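Local coordinates for protein Ral guanine nucleotide dissociation stimulator-like 2 (Mus musculus, PDB 4JGW) that probably acts as a guanine nucleotide exchange factor for small G proteins through its REM and CDC25-homology region, and associates with GTP-bound Ras and Rap in vitro, at residues 193-198 with 266-271; 262-267 with 320-325; 289-294 with 330-335. One frame throughout, in Å; residues are numbered along the deposited sequence.

Interaction 1. Residues 193-198 with 266-271; sequences ADPTDV and GATSIG
Pro-195 packs on Ala-267 and Thr-268 where a Schellman motif ends helix 244-264 and the chain turns into the short strand 267-269, part of a two-stranded antiparallel hairpin in the CDC25-homology region. Gly-266, with positive phi, is the C-prime residue of that motif. Residues 193-196 run nearly antiparallel to 266-268, 162° apart. Pro-195 CG lies 3.4 Å from Ala-267 O, and its CD sits 3.5 Å from Thr-268 OG1. The proline ring and the threonine side chain cross at about a right angle. Thr-268 OG1 stands beside its own backbone N (chi1 -55°), which turns the hydroxyl to the proline. Farther along, Thr-196 CG2 rests 3.9 Å from Gly-266 CA.

An Asx turn shapes the proline side: Asp-194 OD1 accepts from both Thr-196 N, at 2.9 Å, and Thr-196 OG1, at 2.7 Å. Both come from one face of the carboxylate, about 40° above its plane. The same oxygen forms a salt bridge with Arg-280, next to the hairpin's second strand. The contact is thus van der Waals throughout, proline carbons against a carbonyl and a hydroxyl oxygen and a threonine methyl against the glycine CA, while Asp-194 supplies the polar grip that sets the turn.

Interaction 2. Residues 262-267 with 320-325; sequences SSVLGA and SPIHRL
Val-264 and Leu-265, where helix 244-264 runs out, form an apolar cluster in the CDC25-homology region against Ile-322 of the short helix 320-323 and Leu-325, which precedes the next helix. The nearest CA atoms are those of Val-264 and Ile-322, 7.6 Å apart.

The apolar contacts are all between branched aliphatic groups. Val-264 carries its CG1 anti to the backbone N (chi1 165°), and this methyl meets both partners: Leu-325 CD1 at 3.7 Å and Ile-322 CD1 at 3.8 Å. Ile-322 CD1 also reaches Leu-265 CG, so the end of the isoleucine chain lies against two successive residues of the other segment. Leu-265 CD2 meets Leu-325 CD1 at 4.0 Å, the two leucine side chains crossing at about a right angle. Around them, Leu-291 and Trp-294 of helix 284-303 cover Val-264, while Ser-462 and Ser-466 of helix 459-469 touch Leu-265 and Pro-321.

The polar bonds stay within each segment or go to outside partners. A Schellman motif closes helix 244-264, with Ala-267 N bonded to Ser-262 O at 2.9 Å and a weak bond from Gly-266 N to Ser-263 O. Val-264 O receives Arg-287 NH1, and Ile-322 O receives Trp-329 NE1, so two carbonyls beside the apolar cluster have side-chain donors. The helix end has one further clasp: Ser-262 OG donates to Ala-267 O at 2.6 Å, tilted 22° from the carbonyl plane.

Interaction 3. Residues 289-294 with 330-335; sequences RLLEKW and GETTRD
Glu-292 and Thr-332 have the nearest CA atoms, 6.6 Å apart, where helix 284-303 faces the 330-335 segment. The first segment is helical throughout; the second is a link that enters helix 334-344, with Thr-333 at its N-cap position.

Glu-292 does most of the reaching. Its chain is extended beyond CG (chi2 157°), and its OE2 accepts from Thr-333 N at 3.1 Å with an N-H...O angle of 159°. The N-H meets the anti side of the carboxylate, 33° out of its plane. On the way, Glu-292 CG passes Thr-332 CG2 at 3.8 Å, the two side chains sliding past each other in opposite directions, and Thr-333 crosses the glutamate at about a right angle.

The carboxylate has a second partner in its own helix. Arg-289 NH1 lies 2.9 Å from Glu-292 OE1, but that oxygen is well out of the guanidinium plane, so the pairing rests on charge and not on a directed N-H. Glu-292 OE2 lies over the centre of one guanidinium face. The neighbouring positive charge would be expected to favour the ionised carboxylate.

Deeper in, Leu-291 CD1 meets Thr-332 OG1 at 3.7 Å, and this hydroxyl is hydrogen-bonded to Ala-328 O. Thr-333 OG1 turns to its own helix start, pairing with Ser-336 OG. The arrangement joins helix 284-303 to the N-cap of helix 334-344 within the CDC25-homology region: a glutamate on the first helix takes the backbone N-H of the N-cap residue of the second.

Helix 244-264 and its exit tie interactions 1 and 2 together: they share Gly-266 and Ala-267, and Pro-195 packs against Ser-262 and Ser-263. Helix 284-303 then connects both to interaction 3, with Val-198 touching Leu-290 and Trp-294, and Val-264 packing on Leu-291 and Trp-294. Interaction 2 is wholly buried and aliphatic. Interaction 1 is mostly buried too, but sets proline and threonine carbons against backbone and hydroxyl groups. Interaction 3 is partly buried, with two of its six touching residues exposed, and there a charged carboxylate and a hydrogen bond between the segments take over from the apolar packing.

Interaction 1. Residues 193-198 with 266-271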
loop_
_atom_site.group_PDB
_atom_site.type_symbol
_atom_site.label_atom_id
_atom_site.label_comp_id
_atom_site.label_asym_id
_atom_site.label_seq_id
_atom_site.Cartn_x
_atom_site.Cartn_y
_atom_site.Cartn_z
ATOM N N ALA A 193 11.830 27.820 9.188
ATOM C CA ALA A 193 13.170 27.238 9.236
ATOM C C ALA A 193 13.973 27.569 7.984
ATOM O O ALA A 193 13.426 27.630 6.882
ATOM C CB ALA A 193 13.086 25.731 9.428
ATOM N N ASP A 194 15.270 27.798 8.174
ATOM C CA ASP A 194 16.201 28.008 7.074
ATOM C C ASP A 194 16.384 26.674 6.348
ATOM O O ASP A 194 16.878 25.712 6.940
ATOM C CB ASP A 194 17.542 28.535 7.611
ATOM C CG ASP A 194 18.533 28.909 6.507
ATOM O OD1 ASP A 194 18.363 28.490 5.340
ATOM O OD2 ASP A 194 19.507 29.628 6.817
ATOM N N PRO A 195 15.969 26.606 5.068
ATOM C CA PRO A 195 16.096 25.363 4.306
ATOM C C PRO A 195 17.550 24.921 4.120
ATOM O O PRO A 195 17.819 23.720 4.051
ATOM C CB PRO A 195 15.450 25.704 2.956
ATOM C CG PRO A 195 15.490 27.193 2.868
ATOM C CD PRO A 195 15.335 27.676 4.272
ATOM N N THR A 196 18.472 25.884 4.068
ATOM C CA THR A 196 19.902 25.595 3.904
ATOM C C THR A 196 20.551 24.998 5.166
ATOM O O THR A 196 21.719 24.610 5.140
ATOM C CB THR A 196 20.710 26.841 3.429
ATOM O OG1 THR A 196 20.829 27.790 4.496
ATOM C CG2 THR A 196 20.044 27.508 2.226
ATOM N N ASP A 197 19.788 24.920 6.258
ATOM C CA ASP A 197 20.265 24.324 7.510
ATOM C C ASP A 197 20.387 22.801 7.460
ATOM O O ASP A 197 20.781 22.174 8.445
ATOM C CB ASP A 197 19.381 24.738 8.693
ATOM C CG ASP A 197 19.809 26.057 9.319
ATOM O OD1 ASP A 197 20.895 26.575 8.980
ATOM O OD2 ASP A 197 19.051 26.573 10.167
ATOM N N VAL A 198 20.046 22.213 6.313
ATOM C CA VAL A 198 20.292 20.790 6.062
ATOM C C VAL A 198 21.778 20.465 6.278
ATOM O O VAL A 198 22.128 19.348 6.665
ATOM C CB VAL A 198 19.812 20.361 4.639
ATOM C CG1 VAL A 198 20.590 21.085 3.542
ATOM C CG2 VAL A 198 19.901 18.849 4.459
ATOM N N GLY A 266 17.974 27.876 -2.044
ATOM C CA GLY A 266 18.151 28.764 -0.893
ATOM C C GLY A 266 16.966 29.683 -0.667
ATOM O O GLY A 266 17.121 30.802 -0.175
ATOM N N ALA A 267 15.780 29.195 -1.025
ATOM C CA ALA A 267 14.566 30.000 -1.010
ATOM C C ALA A 267 13.555 29.525 0.030
ATOM O O ALA A 267 13.499 28.341 0.365
ATOM C CB ALA A 267 13.936 30.025 -2.396
ATOM N N THR A 268 12.758 30.464 0.529
ATOM C CA THR A 268 11.707 30.168 1.495
ATOM C C THR A 268 10.373 30.699 0.977
ATOM O O THR A 268 10.241 31.889 0.675
ATOM C CB THR A 268 12.031 30.772 2.878
ATOM O OG1 THR A 268 13.316 30.309 3.312
ATOM C CG2 THR A 268 10.981 30.376 3.907
ATOM N N SER A 269 9.395 29.802 0.862
ATOM C CA SER A 269 8.056 30.165 0.405
ATOM C C SER A 269 7.291 30.853 1.530
ATOM O O SER A 269 6.899 30.212 2.506
ATOM C CB SER A 269 7.302 28.925 -0.087
ATOM O OG SER A 269 6.077 29.273 -0.710
ATOM N N ILE A 270 7.100 32.163 1.392
ATOM C CA ILE A 270 6.419 32.967 2.412
ATOM C C ILE A 270 4.942 33.199 2.084
ATOM O O ILE A 270 4.131 33.449 2.979
ATOM C CB ILE A 270 7.131 34.328 2.665
ATOM C CG1 ILE A 270 7.275 35.129 1.362
ATOM C CG2 ILE A 270 8.488 34.107 3.340
ATOM C CD1 ILE A 270 7.390 36.635 1.563
ATOM N N GLY A 271 4.607 33.115 0.799
ATOM C CA GLY A 271 3.232 33.274 0.335
ATOM C C GLY A 271 2.775 32.073 -0.466
ATOM O O GLY A 271 3.328 30.981 -0.328
#

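Interaction 2. Residues 262-267 with 320-325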
loop_
_atom_site.group_PDB
_atom_site.type_symbol
_atom_site.label_atom_id
_atom_site.label_comp_id
_atom_site.label_asym_id
_atom_site.label_seq_id
_atom_site.Cartn_x
_atom_site.Cartn_y
_atom_site.Cartn_z
ATOM N N SER A 262 13.826 23.549 -2.432
ATOM C CA SER A 262 13.848 24.789 -1.659
ATOM C C SER A 262 15.243 25.149 -1.126
ATOM O O SER A 262 15.685 26.294 -1.264
ATOM C CB SER A 262 12.836 24.701 -0.512
ATOM O OG SER A 262 12.817 25.884 0.264
ATOM N N SER A 263 15.932 24.170 -0.539
ATOM C CA SER A 263 17.241 24.406 0.080
ATOM C C SER A 263 18.346 24.646 -0.943
ATOM O O SER A 263 19.198 25.513 -0.744
ATOM C CB SER A 263 17.624 23.262 1.023
ATOM O OG SER A 263 18.095 22.137 0.313
ATOM N N VAL A 264 18.323 23.873 -2.029
ATOM C CA VAL A 264 19.272 24.048 -3.130
ATOM C C VAL A 264 19.129 25.446 -3.741
ATOM O O VAL A 264 20.127 26.094 -4.061
ATOM C CB VAL A 264 19.118 22.936 -4.208
ATOM C CG1 VAL A 264 19.832 23.311 -5.500
ATOM C CG2 VAL A 264 19.652 21.610 -3.681
ATOM N N LEU A 265 17.889 25.911 -3.875
ATOM C CA LEU A 265 17.625 27.259 -4.374
ATOM C C LEU A 265 17.796 28.323 -3.287
ATOM O O LEU A 265 17.770 29.520 -3.578
ATOM C CB LEU A 265 16.229 27.345 -5.002
ATOM C CG LEU A 265 15.998 26.567 -6.302
ATOM C CD1 LEU A 265 14.523 26.576 -6.668
ATOM C CD2 LEU A 265 16.841 27.113 -7.452
ATOM N N GLY A 266 17.974 27.876 -2.044
ATOM C CA GLY A 266 18.151 28.764 -0.893
ATOM C C GLY A 266 16.966 29.683 -0.667
ATOM O O GLY A 266 17.121 30.802 -0.175
ATOM N N ALA A 267 15.780 29.195 -1.025
ATOM C CA ALA A 267 14.566 30.000 -1.010
ATOM C C ALA A 267 13.555 29.525 0.030
ATOM O O ALA A 267 13.499 28.341 0.365
ATOM C CB ALA A 267 13.936 30.025 -2.396
ATOM N N SER A 320 13.400 20.089 -13.308
ATOM C CA SER A 320 13.792 21.197 -14.193
ATOM C C SER A 320 14.503 22.368 -13.492
ATOM O O SER A 320 15.594 22.749 -13.916
ATOM C CB SER A 320 12.599 21.700 -15.020
ATOM O OG SER A 320 12.262 20.786 -16.050
ATOM N N PRO A 321 13.904 22.931 -12.417
ATOM C CA PRO A 321 14.559 24.073 -11.760
ATOM C C PRO A 321 15.876 23.751 -11.032
ATOM O O PRO A 321 16.599 24.672 -10.645
ATOM C CB PRO A 321 13.499 24.563 -10.763
ATOM C CG PRO A 321 12.628 23.389 -10.521
ATOM C CD PRO A 321 12.593 22.631 -11.807
ATOM N N ILE A 322 16.180 22.468 -10.848
ATOM C CA ILE A 322 17.435 22.057 -10.209
ATOM C C ILE A 322 18.445 21.541 -11.237
ATOM O O ILE A 322 19.652 21.758 -11.096
ATOM C CB ILE A 322 17.201 21.014 -9.074
ATOM C CG1 ILE A 322 16.200 21.546 -8.033
ATOM C CG2 ILE A 322 18.521 20.599 -8.413
ATOM C CD1 ILE A 322 16.551 22.904 -7.419
ATOM N N HIS A 323 17.941 20.864 -12.268
ATOM C CA HIS A 323 18.761 20.406 -13.391
ATOM C C HIS A 323 19.409 21.591 -14.114
ATOM O O HIS A 323 20.563 21.507 -14.537
ATOM C CB HIS A 323 17.911 19.578 -14.365
ATOM C CG HIS A 323 18.701 18.916 -15.452
ATOM N ND1 HIS A 323 19.437 17.768 -15.243
ATOM C CD2 HIS A 323 18.861 19.233 -16.759
ATOM C CE1 HIS A 323 20.022 17.412 -16.374
ATOM N NE2 HIS A 323 19.689 18.285 -17.308
ATOM N N ARG A 324 18.654 22.687 -14.231
ATOM C CA ARG A 324 19.099 23.942 -14.858
ATOM C C ARG A 324 20.411 24.510 -14.319
ATOM O O ARG A 324 21.151 25.175 -15.049
ATOM C CB ARG A 324 18.034 25.023 -14.667
ATOM C CG ARG A 324 16.985 25.106 -15.752
ATOM C CD ARG A 324 16.282 26.457 -15.708
ATOM N NE ARG A 324 17.067 27.498 -16.373
ATOM C CZ ARG A 324 17.834 28.394 -15.753
ATOM N NH1 ARG A 324 17.937 28.404 -14.429
ATOM N NH2 ARG A 324 18.499 29.292 -16.466
ATOM N N LEU A 325 20.676 24.268 -13.038
ATOM C CA LEU A 325 21.754 24.945 -12.320
ATOM C C LEU A 325 23.138 24.395 -12.672
ATOM O O LEU A 325 23.795 23.756 -11.849
ATOM C CB LEU A 325 21.498 24.893 -10.808
ATOM C CG LEU A 325 20.105 25.328 -10.331
ATOM C CD1 LEU A 325 19.862 24.883 -8.897
ATOM C CD2 LEU A 325 19.886 26.835 -10.480
#

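Interaction 3. Residues 289-294 with 330-335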
loop_
_atom_site.group_PDB
_atom_site.type_symbol
_atom_site.label_atom_id
_atom_site.label_comp_id
_atom_site.label_asym_id
_atom_site.label_seq_id
_atom_site.Cartn_x
_atom_site.Cartn_y
_atom_site.Cartn_z
ATOM N N ARG A 289 27.626 22.591 -2.465
ATOM C CA ARG A 289 27.719 21.945 -1.155
ATOM C C ARG A 289 26.357 21.442 -0.678
ATOM O O ARG A 289 26.266 20.401 -0.025
ATOM C CB ARG A 289 28.346 22.893 -0.124
ATOM C CG ARG A 289 29.779 23.316 -0.457
ATOM C CD ARG A 289 30.728 22.118 -0.472
ATOM N NE ARG A 289 31.732 22.212 -1.534
ATOM C CZ ARG A 289 32.677 21.299 -1.764
ATOM N NH1 ARG A 289 32.762 20.209 -1.012
ATOM N NH2 ARG A 289 33.544 21.475 -2.753
ATOM N N LEU A 290 25.307 22.187 -1.020
ATOM C CA LEU A 290 23.933 21.778 -0.747
ATOM C C LEU A 290 23.518 20.597 -1.625
ATOM O O LEU A 290 22.876 19.663 -1.143
ATOM C CB LEU A 290 22.974 22.957 -0.923
ATOM C CG LEU A 290 23.019 24.025 0.178
ATOM C CD1 LEU A 290 22.605 25.382 -0.363
ATOM C CD2 LEU A 290 22.158 23.634 1.371
ATOM N N LEU A 291 23.895 20.639 -2.901
ATOM C CA LEU A 291 23.658 19.521 -3.819
ATOM C C LEU A 291 24.352 18.254 -3.321
ATOM O O LEU A 291 23.732 17.192 -3.242
ATOM C CB LEU A 291 24.135 19.857 -5.236
ATOM C CG LEU A 291 23.368 20.889 -6.069
ATOM C CD1 LEU A 291 24.188 21.291 -7.287
ATOM C CD2 LEU A 291 22.000 20.372 -6.493
ATOM N N GLU A 292 25.634 18.388 -2.977
ATOM C CA GLU A 292 26.437 17.294 -2.424
ATOM C C GLU A 292 25.824 16.733 -1.141
ATOM O O GLU A 292 25.823 15.521 -0.925
ATOM C CB GLU A 292 27.873 17.765 -2.160
ATOM C CG GLU A 292 28.716 17.969 -3.422
ATOM C CD GLU A 292 29.886 18.932 -3.224
ATOM O OE1 GLU A 292 30.210 19.276 -2.065
ATOM O OE2 GLU A 292 30.486 19.348 -4.239
ATOM N N LYS A 293 25.299 17.625 -0.301
ATOM C CA LYS A 293 24.662 17.234 0.954
ATOM C C LYS A 293 23.425 16.360 0.733
ATOM O O LYS A 293 23.282 15.311 1.365
ATOM C CB LYS A 293 24.296 18.470 1.783
ATOM C CG LYS A 293 23.757 18.159 3.177
ATOM C CD LYS A 293 24.828 17.526 4.052
ATOM C CE LYS A 293 24.311 17.262 5.444
ATOM N NZ LYS A 293 25.423 17.243 6.430
ATOM N N TRP A 294 22.543 16.801 -0.163
ATOM C CA TRP A 294 21.317 16.069 -0.474
ATOM C C TRP A 294 21.584 14.748 -1.189
ATOM O O TRP A 294 20.873 13.765 -0.961
ATOM C CB TRP A 294 20.352 16.934 -1.288
ATOM C CG TRP A 294 19.617 17.946 -0.461
ATOM C CD1 TRP A 294 19.764 19.300 -0.506
ATOM C CD2 TRP A 294 18.624 17.682 0.540
ATOM N NE1 TRP A 294 18.926 19.899 0.403
ATOM C CE2 TRP A 294 18.213 18.930 1.057
ATOM C CE3 TRP A 294 18.045 16.512 1.054
ATOM C CZ2 TRP A 294 17.243 19.045 2.059
ATOM C CZ3 TRP A 294 17.082 16.627 2.051
ATOM C CH2 TRP A 294 16.692 17.888 2.542
ATOM N N GLY A 330 28.369 22.213 -11.911
ATOM C CA GLY A 330 29.762 22.318 -12.340
ATOM C C GLY A 330 30.762 22.408 -11.201
ATOM O O GLY A 330 31.943 22.112 -11.388
ATOM N N GLU A 331 30.291 22.815 -10.022
ATOM C CA GLU A 331 31.134 22.906 -8.825
ATOM C C GLU A 331 31.038 21.661 -7.934
ATOM O O GLU A 331 31.757 21.544 -6.937
ATOM C CB GLU A 331 30.796 24.166 -8.013
ATOM C CG GLU A 331 31.131 25.491 -8.701
ATOM C CD GLU A 331 32.616 25.661 -8.993
ATOM O OE1 GLU A 331 33.454 25.220 -8.175
ATOM O OE2 GLU A 331 32.944 26.243 -10.048
ATOM N N THR A 332 30.152 20.739 -8.301
ATOM C CA THR A 332 29.957 19.491 -7.563
ATOM C C THR A 332 31.115 18.522 -7.823
ATOM O O THR A 332 31.511 18.317 -8.973
ATOM C CB THR A 332 28.600 18.838 -7.930
ATOM O OG1 THR A 332 27.535 19.743 -7.613
ATOM C CG2 THR A 332 28.384 17.527 -7.175
ATOM N N THR A 333 31.656 17.945 -6.749
ATOM C CA THR A 333 32.762 16.987 -6.849
ATOM C C THR A 333 32.366 15.758 -7.666
ATOM O O THR A 333 31.206 15.331 -7.641
ATOM C CB THR A 333 33.284 16.530 -5.461
ATOM O OG1 THR A 333 32.242 15.855 -4.747
ATOM C CG2 THR A 333 33.779 17.718 -4.642
ATOM N N ARG A 334 33.337 15.200 -8.385
ATOM C CA ARG A 334 33.110 14.062 -9.278
ATOM C C ARG A 334 32.578 12.825 -8.544
ATOM O O ARG A 334 31.790 12.059 -9.103
ATOM C CB ARG A 334 34.390 13.733 -10.064
ATOM C CG ARG A 334 34.210 12.741 -11.218
ATOM C CD ARG A 334 33.280 13.275 -12.308
ATOM N NE ARG A 334 32.567 12.191 -12.984
ATOM C CZ ARG A 334 31.538 12.358 -13.814
ATOM N NH1 ARG A 334 31.080 13.573 -14.090
ATOM N NH2 ARG A 334 30.961 11.299 -14.370
ATOM N N ASP A 335 32.998 12.650 -7.293
ATOM C CA ASP A 335 32.550 11.529 -6.466
ATOM C C ASP A 335 31.050 11.607 -6.178
ATOM O O ASP A 335 30.349 10.595 -6.236
ATOM C CB ASP A 335 33.343 11.475 -5.155
ATOM C CG ASP A 335 33.346 10.090 -4.530
ATOM O OD1 ASP A 335 32.267 9.608 -4.122
ATOM O OD2 ASP A 335 34.437 9.485 -4.442
#